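Long-range contacts in AlyGC mutant - R241A (Glaciecola chathamensis S18K6, PDB 5GKQ), which probably cleaves alginate as a family 6 polysaccharide lyase, and in this mutant form holds mannuronate sugars along the side of a parallel beta-helix: residues T149-L154 against T184-T189; E214-K219 against G235-A240; G262-N267 against N301-V306. All blocks are in the same frame, centred on the assembly; numbering follows the deposited sequence.

How the interactions relate
The three contacts step along one face of a right-handed parallel beta-helix, in chain order. Centres of interactions 1 and 2 lie about 10 Å apart, as do those of 2 and 3, while 1 and 3 are about 17 Å apart and do not touch. Strands 150-152, 185-188, 214-219, 236-241 and 263-265 are consecutive neighbours in the same parallel array; interaction 3 adds the loop 301-306, which lies against the end of the last of them. Four mannuronates, linked O4 to C1, follow the same direction: chain C meets interaction 1, chains D and B interaction 2 and chain E interaction 3. Successive coils therefore contribute successive parts of one glycan pocket.

Interaction 1: residues T149-L154 against T184-T189; sequences TMAVRL and TLRIGT. With BEM (beta-D-mannopyranuronic acid), chain C.
Strands 150-152 and 185-188 are neighbouring rungs of a parallel beta-helix, joined by a ladder in which M150 and V152 do the bonding on one side and R186 on the other. R186 N donates to M150 O (2.9 Å), in the carbonyl plane, and V152 N donates to R186 O (2.8 Å) almost in line with its C=O. M150 N to T184 O and a weak bond from G188 N to V152 O extend the ladder at either end. The strands run parallel, axes 12° apart, and the register pairs A151 with R186 on the sugar-facing side, and M150 with L185 and V152 with I187 on the other. Two arginines reach the mannuronate of chain C. R153, extended from CG to NE, donates from NH2 to ring oxygen O5 (2.7 Å), which lies near the guanidinium plane; R186 NH1 makes a weak bond to carboxylate O6B. The R186 chain turns at chi3 (75°), where NE also bonds weakly to G188 O. Its NH2 then sits over one face of the R153 guanidinium, the two planes 66° apart, both groups gathered around the same acidic sugar. An alanine in place of R153 would remove the donor to O5 and would probably leave that ring oxygen without its mate and a gap beside R186 NH2. A151 CB covers one face of the R186 guanidinium. A water bridges L154 N and T189 OG1 beyond the ladder. On the other side the packing is apolar: V152 CB meets I187 CG2 at 4.2 Å, and M150 CG lies alongside L185 CD1 at 4.0 Å.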
loop_
_atom_site.group_PDB
_atom_site.type_symbol
_atom_site.label_atom_id
_atom_site.label_comp_id
_atom_site.label_asym_id
_atom_site.label_seq_id
_atom_site.Cartn_x
_atom_site.Cartn_y
_atom_site.Cartn_z
ATOM N N THR A 149 15.740 11.543 17.201
ATOM C CA THR A 149 15.140 11.150 18.473
ATOM C C THR A 149 15.135 12.321 19.452
ATOM O O THR A 149 14.112 12.619 20.069
ATOM C CB THR A 149 15.880 9.952 19.085
ATOM O OG1 THR A 149 16.083 8.930 18.108
ATOM C CG2 THR A 149 15.064 9.365 20.212
ATOM N N MET A 150 16.264 13.018 19.576
ATOM C CA MET A 150 16.408 14.132 20.495
ATOM C C MET A 150 17.243 15.230 19.855
ATOM O O MET A 150 18.287 14.951 19.274
ATOM C CB MET A 150 17.064 13.674 21.796
ATOM C CG MET A 150 17.364 14.790 22.755
ATOM S SD MET A 150 18.013 14.166 24.296
ATOM C CE MET A 150 18.032 15.658 25.291
ATOM N N ALA A 151 16.797 16.477 19.978
ATOM C CA ALA A 151 17.545 17.609 19.456
ATOM C C ALA A 151 17.610 18.728 20.484
ATOM O O ALA A 151 16.798 18.806 21.411
ATOM C CB ALA A 151 16.922 18.160 18.184
ATOM N N VAL A 152 18.582 19.612 20.296
ATOM C CA VAL A 152 18.699 20.848 21.056
ATOM C C VAL A 152 18.516 21.999 20.079
ATOM O O VAL A 152 19.355 22.214 19.203
ATOM C CB VAL A 152 20.045 20.958 21.769
ATOM C CG1 VAL A 152 20.235 22.370 22.303
ATOM C CG2 VAL A 152 20.136 19.924 22.879
ATOM N N ARG A 153 17.435 22.746 20.222
ATOM C CA ARG A 153 17.150 23.807 19.276
ATOM C C ARG A 153 17.778 25.115 19.727
ATOM O O ARG A 153 17.950 25.361 20.918
ATOM C CB ARG A 153 15.645 23.949 19.084
ATOM C CG ARG A 153 15.108 22.870 18.145
ATOM C CD ARG A 153 13.904 23.347 17.398
ATOM N NE ARG A 153 13.599 22.525 16.245
ATOM C CZ ARG A 153 14.081 22.743 15.027
ATOM N NH1 ARG A 153 14.905 23.763 14.810
ATOM N NH2 ARG A 153 13.745 21.938 14.026
ATOM N N LEU A 154 18.179 25.928 18.749
ATOM C CA LEU A 154 18.707 27.270 18.971
ATOM C C LEU A 154 17.901 28.292 18.184
ATOM O O LEU A 154 18.455 29.275 17.690
ATOM C CB LEU A 154 20.183 27.356 18.592
ATOM C CG LEU A 154 21.041 26.173 19.010
ATOM C CD1 LEU A 154 22.351 26.205 18.270
ATOM C CD2 LEU A 154 21.283 26.188 20.496
ATOM N N THR A 184 20.090 9.971 16.169
ATOM C CA THR A 184 19.697 9.852 17.556
ATOM C C THR A 184 19.709 11.198 18.271
ATOM O O THR A 184 18.725 11.547 18.920
ATOM C CB THR A 184 20.593 8.858 18.269
ATOM O OG1 THR A 184 20.257 7.545 17.818
ATOM C CG2 THR A 184 20.377 8.947 19.773
ATOM N N LEU A 185 20.788 11.973 18.133
ATOM C CA LEU A 185 20.962 13.236 18.837
ATOM C C LEU A 185 21.486 14.311 17.896
ATOM O O LEU A 185 22.524 14.125 17.257
ATOM C CB LEU A 185 21.929 13.080 20.019
ATOM C CG LEU A 185 22.334 14.324 20.822
ATOM C CD1 LEU A 185 21.124 14.935 21.482
ATOM C CD2 LEU A 185 23.338 13.943 21.872
ATOM N N ARG A 186 20.801 15.449 17.851
ATOM C CA ARG A 186 21.195 16.592 17.037
ATOM C C ARG A 186 21.291 17.834 17.912
ATOM O O ARG A 186 20.349 18.153 18.635
ATOM C CB ARG A 186 20.182 16.826 15.916
ATOM C CG ARG A 186 20.648 17.749 14.809
ATOM C CD ARG A 186 19.493 18.077 13.880
ATOM N NE ARG A 186 18.562 19.024 14.485
ATOM C CZ ARG A 186 17.257 19.060 14.235
ATOM N NH1 ARG A 186 16.707 18.198 13.403
ATOM N NH2 ARG A 186 16.497 19.957 14.841
ATOM N N ILE A 187 22.406 18.545 17.827
ATOM C CA ILE A 187 22.662 19.712 18.663
ATOM C C ILE A 187 22.806 20.923 17.746
ATOM O O ILE A 187 23.910 21.328 17.382
ATOM C CB ILE A 187 23.901 19.528 19.535
ATOM C CG1 ILE A 187 23.819 18.207 20.268
ATOM C CG2 ILE A 187 24.012 20.667 20.545
ATOM C CD1 ILE A 187 25.123 17.820 20.865
ATOM N N GLY A 188 21.685 21.540 17.397
ATOM C CA GLY A 188 21.643 22.704 16.536
ATOM C C GLY A 188 21.144 22.348 15.145
ATOM O O GLY A 188 20.735 21.222 14.870
ATOM N N THR A 189 21.185 23.345 14.268
ATOM C CA THR A 189 20.906 23.176 12.850
ATOM C C THR A 189 21.948 23.961 12.053
ATOM O O THR A 189 22.811 24.643 12.612
ATOM C CB THR A 189 19.487 23.626 12.499
ATOM O OG1 THR A 189 19.188 24.825 13.205
ATOM C CG2 THR A 189 18.498 22.600 12.901
HETATM C C1 BEM C . 13.012 23.059 10.646
HETATM C C2 BEM C . 14.214 23.579 9.883
HETATM O O2 BEM C . 15.194 24.047 10.796
HETATM C C3 BEM C . 14.774 22.484 8.986
HETATM O O3 BEM C . 16.068 22.777 8.486
HETATM C C4 BEM C . 14.940 21.180 9.704
HETATM O O4 BEM C . 15.124 20.237 8.663
HETATM C C5 BEM C . 13.663 20.837 10.434
HETATM O O5 BEM C . 13.380 21.882 11.355
HETATM C C6 BEM C . 13.843 19.455 10.988
HETATM O O6B BEM C . 13.781 19.209 12.212
HETATM O O6A BEM C . 14.205 18.604 10.156
HETATM O O1 BEM C . 12.548 24.091 11.514
HETATM O O HOH W 1 18.306 24.617 15.771
#

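Interaction 2: residues E214-K219 against G235-A240; sequences EIISNK and GTLTLA. With BEM (beta-D-mannopyranuronic acid), chain B; BEM (beta-D-mannopyranuronic acid), chain D.
E214 passes its carboxylate across T238 at about a right angle, OE2 lying 3.5 Å from T238 CG2; the nearest atoms of its side chain and a bound calcium ion are about 3 Å apart. K219 CG rests on A240 CB, probably the engineered alanine of this mutant. Beyond that contact the lysine runs extended into the sugar, where NZ donates to O2 of the chain B mannuronate (2.6 Å) and weakly to O4 of chain D, the oxygen linking those two sugars. In the second shell, S217 OG donates to E214 OE1 (3.1 Å) from 50° out of the carboxylate plane. T238 OG1 is held by T236 OG1 at 2.8 Å and, weakly, by R264 NE. The backbone supports this layout with a beta bulge: T236 O receives I215 N (2.9 Å) and, weakly, I216 N, which shifts the register by one. Beyond it, T238 N to I216 O and N218 N to T238 O are nearly straight. On the opposite face I216 and L237 pack on I225 and F230 of strand 224-231; strands 185-188 and 263-265 flank the pair within the array.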
loop_
_atom_site.group_PDB
_atom_site.type_symbol
_atom_site.label_atom_id
_atom_site.label_comp_id
_atom_site.label_asym_id
_atom_site.label_seq_id
_atom_site.Cartn_x
_atom_site.Cartn_y
_atom_site.Cartn_z
ATOM N N GLU A 214 24.497 9.238 10.655
ATOM C CA GLU A 214 24.850 10.107 11.773
ATOM C C GLU A 214 24.114 9.635 13.024
ATOM O O GLU A 214 22.890 9.765 13.118
ATOM C CB GLU A 214 24.500 11.558 11.463
ATOM C CG GLU A 214 25.362 12.211 10.434
ATOM C CD GLU A 214 24.984 13.657 10.230
ATOM O OE1 GLU A 214 23.789 13.982 10.353
ATOM O OE2 GLU A 214 25.885 14.476 9.957
ATOM N N ILE A 215 24.850 9.084 13.988
ATOM C CA ILE A 215 24.255 8.859 15.303
ATOM C C ILE A 215 24.029 10.196 15.998
ATOM O O ILE A 215 22.900 10.563 16.337
ATOM C CB ILE A 215 25.134 7.928 16.156
ATOM C CG1 ILE A 215 25.541 6.674 15.379
ATOM C CG2 ILE A 215 24.389 7.496 17.377
ATOM C CD1 ILE A 215 26.660 5.905 16.044
ATOM N N ILE A 216 25.106 10.944 16.207
ATOM C CA ILE A 216 25.067 12.306 16.716
ATOM C C ILE A 216 25.383 13.242 15.564
ATOM O O ILE A 216 26.336 13.008 14.817
ATOM C CB ILE A 216 26.064 12.500 17.871
ATOM C CG1 ILE A 216 25.710 11.581 19.029
ATOM C CG2 ILE A 216 26.087 13.943 18.325
ATOM C CD1 ILE A 216 26.663 11.678 20.171
ATOM N N SER A 217 24.584 14.291 15.413
ATOM C CA SER A 217 24.856 15.356 14.458
ATOM C C SER A 217 25.060 16.638 15.251
ATOM O O SER A 217 24.100 17.202 15.777
ATOM C CB SER A 217 23.714 15.500 13.452
ATOM O OG SER A 217 24.083 16.327 12.361
ATOM N N ASN A 218 26.303 17.090 15.354
ATOM C CA ASN A 218 26.592 18.346 16.022
ATOM C C ASN A 218 26.555 19.480 15.017
ATOM O O ASN A 218 27.268 19.452 14.015
ATOM C CB ASN A 218 27.955 18.322 16.696
ATOM C CG ASN A 218 28.203 19.568 17.510
ATOM O OD1 ASN A 218 27.678 19.705 18.610
ATOM N ND2 ASN A 218 28.997 20.487 16.974
ATOM N N LYS A 219 25.748 20.492 15.299
ATOM C CA LYS A 219 25.581 21.615 14.388
ATOM C C LYS A 219 25.538 22.922 15.175
ATOM O O LYS A 219 24.670 23.768 14.978
ATOM C CB LYS A 219 24.331 21.418 13.532
ATOM C CG LYS A 219 24.422 20.235 12.604
ATOM C CD LYS A 219 23.116 19.969 11.895
ATOM C CE LYS A 219 23.303 19.039 10.723
ATOM N NZ LYS A 219 21.997 18.513 10.288
ATOM N N GLY A 235 26.758 3.998 12.592
ATOM C CA GLY A 235 26.749 5.416 12.325
ATOM C C GLY A 235 27.981 6.048 12.919
ATOM O O GLY A 235 28.917 5.358 13.321
ATOM N N THR A 236 27.963 7.374 12.994
ATOM C CA THR A 236 29.137 8.141 13.374
ATOM C C THR A 236 28.769 9.261 14.331
ATOM O O THR A 236 27.607 9.658 14.449
ATOM C CB THR A 236 29.819 8.760 12.155
ATOM O OG1 THR A 236 28.876 9.576 11.463
ATOM C CG2 THR A 236 30.320 7.686 11.225
ATOM N N LEU A 237 29.789 9.780 14.994
ATOM C CA LEU A 237 29.714 11.065 15.669
ATOM C C LEU A 237 30.257 12.094 14.685
ATOM O O LEU A 237 31.469 12.202 14.496
ATOM C CB LEU A 237 30.511 11.027 16.971
ATOM C CG LEU A 237 30.415 12.128 18.045
ATOM C CD1 LEU A 237 31.237 11.726 19.245
ATOM C CD2 LEU A 237 30.850 13.518 17.586
ATOM N N THR A 238 29.365 12.852 14.047
ATOM C CA THR A 238 29.742 13.802 13.005
ATOM C C THR A 238 29.661 15.227 13.533
ATOM O O THR A 238 28.598 15.668 13.978
ATOM C CB THR A 238 28.851 13.680 11.767
ATOM O OG1 THR A 238 28.988 12.387 11.175
ATOM C CG2 THR A 238 29.242 14.707 10.750
ATOM N N LEU A 239 30.777 15.951 13.446
ATOM C CA LEU A 239 30.835 17.397 13.650
ATOM C C LEU A 239 30.464 18.094 12.341
ATOM O O LEU A 239 31.293 18.689 11.657
ATOM C CB LEU A 239 32.227 17.804 14.107
ATOM C CG LEU A 239 32.692 17.777 15.565
ATOM C CD1 LEU A 239 31.776 16.984 16.473
ATOM C CD2 LEU A 239 34.125 17.288 15.680
ATOM N N ALA A 240 29.183 18.003 11.998
ATOM C CA ALA A 240 28.650 18.508 10.738
ATOM C C ALA A 240 28.936 19.987 10.524
ATOM O O ALA A 240 29.728 20.359 9.657
ATOM C CB ALA A 240 27.142 18.267 10.679
HETATM C C1 BEM B . 20.825 18.789 6.435
HETATM C C2 BEM B . 21.810 19.898 6.667
HETATM O O2 BEM B . 21.905 19.916 8.079
HETATM C C3 BEM B . 23.211 19.773 6.083
HETATM O O3 BEM B . 24.152 20.275 7.044
HETATM C C4 BEM B . 23.642 18.378 5.654
HETATM O O4 BEM B . 23.924 18.418 4.257
HETATM C C5 BEM B . 22.637 17.271 5.920
HETATM O O5 BEM B . 21.314 17.717 5.657
HETATM C C6 BEM B . 22.761 16.735 7.312
HETATM O O6B BEM B . 21.834 16.008 7.689
HETATM O O6A BEM B . 23.895 16.672 7.824
HETATM C C1 BEM D . 16.368 19.578 8.807
HETATM C C2 BEM D . 16.567 18.706 7.593
HETATM O O2 BEM D . 16.498 19.458 6.388
HETATM C C3 BEM D . 17.919 18.056 7.692
HETATM O O3 BEM D . 18.139 17.297 6.523
HETATM C C4 BEM D . 18.986 19.101 7.802
HETATM O O4 BEM D . 20.245 18.443 7.703
HETATM C C5 BEM D . 18.710 19.828 9.109
HETATM O O5 BEM D . 17.455 20.470 8.968
HETATM C C6 BEM D . 19.717 20.887 9.327
HETATM O O6B BEM D . 19.506 21.968 8.792
HETATM O O6A BEM D . 20.870 20.506 9.488
#

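Interaction 3: residues G262-N267 against N301-V306; sequences GIRVIN and NRYHQV. With BEM (beta-D-mannopyranuronic acid), chain E.
N267, just past strand 263-265 of the parallel beta-helix, is tied to the backbone of H304 in the loop 301-306 by two hydrogen bonds. N267 N donates to H304 O (3.2 Å), and H304 N donates back to N267 OD1 (3.2 Å), each donor tilted some 30° from the carbonyl plane. The other end of this amide, ND2, bonds to A240 O, so the asparagine joins loop and neighbouring strand. A CA-H...O contact from V306 CA to N267 O (3.2 Å) continues the seam. Apolar packing comes from V306 CG2, which lies on I266 CA and near V265 CG1, and from I266 CG2 against Y303 CB. Sugar contacts are made by the loop: Y303 N donates to O6B of the chain E mannuronate (2.9 Å), and R302 NE bonds weakly to the same oxygen. Aromatic contacts centre on Y303. R264 NH1 nears its CE2 with the guanidinium and ring planes 85° apart. Sugar atom C5 lies over one face, toward the rim, while on the opposite face I266 CD1 makes a CH-pi contact 3.8 Å from the Y303 ring centroid, only 4° off the normal.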
loop_
_atom_site.group_PDB
_atom_site.type_symbol
_atom_site.label_atom_id
_atom_site.label_comp_id
_atom_site.label_asym_id
_atom_site.label_seq_id
_atom_site.Cartn_x
_atom_site.Cartn_y
_atom_site.Cartn_z
ATOM N N GLY A 262 32.869 5.668 14.348
ATOM C CA GLY A 262 33.221 6.814 13.551
ATOM C C GLY A 262 33.142 8.188 14.220
ATOM O O GLY A 262 32.082 8.616 14.675
ATOM N N ILE A 263 34.266 8.896 14.263
ATOM C CA ILE A 263 34.292 10.328 14.535
ATOM C C ILE A 263 34.595 11.033 13.225
ATOM O O ILE A 263 35.661 10.822 12.641
ATOM C CB ILE A 263 35.340 10.700 15.590
ATOM C CG1 ILE A 263 35.027 10.052 16.923
ATOM C CG2 ILE A 263 35.408 12.210 15.757
ATOM C CD1 ILE A 263 36.185 10.090 17.842
ATOM N N ARG A 264 33.684 11.879 12.766
ATOM C CA ARG A 264 33.866 12.609 11.521
ATOM C C ARG A 264 34.151 14.065 11.836
ATOM O O ARG A 264 33.290 14.758 12.381
ATOM C CB ARG A 264 32.636 12.508 10.629
ATOM C CG ARG A 264 32.984 12.632 9.187
ATOM C CD ARG A 264 31.940 13.286 8.328
ATOM N NE ARG A 264 30.624 12.689 8.438
ATOM C CZ ARG A 264 29.638 12.908 7.582
ATOM N NH1 ARG A 264 29.828 13.688 6.529
ATOM N NH2 ARG A 264 28.465 12.337 7.781
ATOM N N VAL A 265 35.330 14.538 11.452
ATOM C CA VAL A 265 35.784 15.882 11.781
ATOM C C VAL A 265 35.578 16.795 10.580
ATOM O O VAL A 265 36.106 16.550 9.490
ATOM C CB VAL A 265 37.253 15.878 12.230
ATOM C CG1 VAL A 265 37.666 17.259 12.751
ATOM C CG2 VAL A 265 37.472 14.805 13.289
ATOM N N ILE A 266 34.844 17.856 10.788
ATOM C CA ILE A 266 34.600 18.828 9.790
ATOM C C ILE A 266 34.720 20.141 10.523
ATOM O O ILE A 266 34.528 20.192 11.691
ATOM C CB ILE A 266 33.197 18.696 9.266
ATOM C CG1 ILE A 266 32.948 17.287 8.831
ATOM C CG2 ILE A 266 33.006 19.563 8.068
ATOM C CD1 ILE A 266 31.583 17.078 8.282
ATOM N N ASN A 267 35.049 21.201 9.832
ATOM C CA ASN A 267 35.145 22.509 10.429
ATOM C C ASN A 267 36.325 22.879 11.284
ATOM O O ASN A 267 37.342 22.269 11.238
ATOM C CB ASN A 267 33.843 22.905 11.078
ATOM C CG ASN A 267 32.670 22.523 10.262
ATOM O OD1 ASN A 267 32.412 23.087 9.247
ATOM N ND2 ASN A 267 31.951 21.559 10.717
ATOM N N ASN A 301 25.003 25.923 5.070
ATOM C CA ASN A 301 24.518 24.553 4.950
ATOM C C ASN A 301 25.607 23.711 4.298
ATOM O O ASN A 301 25.337 22.643 3.740
ATOM C CB ASN A 301 23.214 24.509 4.149
ATOM C CG ASN A 301 23.358 25.151 2.780
ATOM O OD1 ASN A 301 24.191 26.037 2.589
ATOM N ND2 ASN A 301 22.560 24.698 1.820
ATOM N N ARG A 302 26.851 24.187 4.366
ATOM C CA ARG A 302 27.958 23.567 3.663
ATOM C C ARG A 302 29.073 23.206 4.631
ATOM O O ARG A 302 29.423 23.992 5.514
ATOM C CB ARG A 302 28.461 24.492 2.569
ATOM C CG ARG A 302 27.336 24.870 1.648
ATOM C CD ARG A 302 26.723 23.585 1.005
ATOM N NE ARG A 302 27.730 22.756 0.377
ATOM C CZ ARG A 302 27.704 22.436 -0.931
ATOM N NH1 ARG A 302 26.747 22.848 -1.734
ATOM N NH2 ARG A 302 28.655 21.706 -1.460
ATOM N N TYR A 303 29.611 22.000 4.462
ATOM C CA TYR A 303 30.759 21.555 5.238
ATOM C C TYR A 303 31.936 22.477 4.986
ATOM O O TYR A 303 32.337 22.676 3.840
ATOM C CB TYR A 303 31.118 20.122 4.858
ATOM C CG TYR A 303 30.080 19.124 5.279
ATOM C CD1 TYR A 303 29.168 19.437 6.265
ATOM C CD2 TYR A 303 30.014 17.871 4.692
ATOM C CE1 TYR A 303 28.218 18.540 6.658
ATOM C CE2 TYR A 303 29.067 16.963 5.076
ATOM C CZ TYR A 303 28.172 17.302 6.059
ATOM O OH TYR A 303 27.227 16.389 6.443
ATOM N N HIS A 304 32.486 23.048 6.045
ATOM C CA HIS A 304 33.579 23.993 5.917
ATOM C C HIS A 304 34.914 23.309 6.141
ATOM O O HIS A 304 35.018 22.338 6.886
ATOM C CB HIS A 304 33.430 25.143 6.901
ATOM C CG HIS A 304 32.354 26.107 6.529
ATOM N ND1 HIS A 304 32.191 27.319 7.162
ATOM C CD2 HIS A 304 31.390 26.040 5.584
ATOM C CE1 HIS A 304 31.166 27.955 6.625
ATOM N NE2 HIS A 304 30.663 27.200 5.665
ATOM N N GLN A 305 35.935 23.840 5.486
ATOM C CA GLN A 305 37.284 23.309 5.572
ATOM C C GLN A 305 37.675 23.015 7.017
ATOM O O GLN A 305 37.376 23.790 7.927
ATOM C CB GLN A 305 38.245 24.320 4.936
ATOM C CG GLN A 305 39.682 24.170 5.319
ATOM C CD GLN A 305 40.573 25.122 4.563
ATOM O OE1 GLN A 305 41.289 24.713 3.651
ATOM N NE2 GLN A 305 40.541 26.399 4.935
ATOM N N VAL A 306 38.311 21.859 7.223
ATOM C CA VAL A 306 38.859 21.532 8.530
ATOM C C VAL A 306 40.044 22.441 8.792
ATOM O O VAL A 306 40.955 22.559 7.964
ATOM C CB VAL A 306 39.264 20.053 8.607
ATOM C CG1 VAL A 306 40.263 19.835 9.738
ATOM C CG2 VAL A 306 38.044 19.173 8.794
HETATM C C1 BEM E . 25.318 18.146 4.078
HETATM C C2 BEM E . 25.383 16.718 3.506
HETATM O O2 BEM E . 24.085 16.113 3.574
HETATM C C3 BEM E . 25.987 16.614 2.097
HETATM O O3 BEM E . 25.091 15.945 1.218
HETATM C C4 BEM E . 26.360 17.932 1.448
HETATM O O4 BEM E . 27.225 17.674 0.355
HETATM C C5 BEM E . 27.071 18.752 2.498
HETATM O O5 BEM E . 26.036 19.185 3.376
HETATM C C6 BEM E . 27.944 19.811 1.889
HETATM O O6B BEM E . 27.933 20.930 2.417
HETATM O O6A BEM E . 28.999 19.401 1.379
#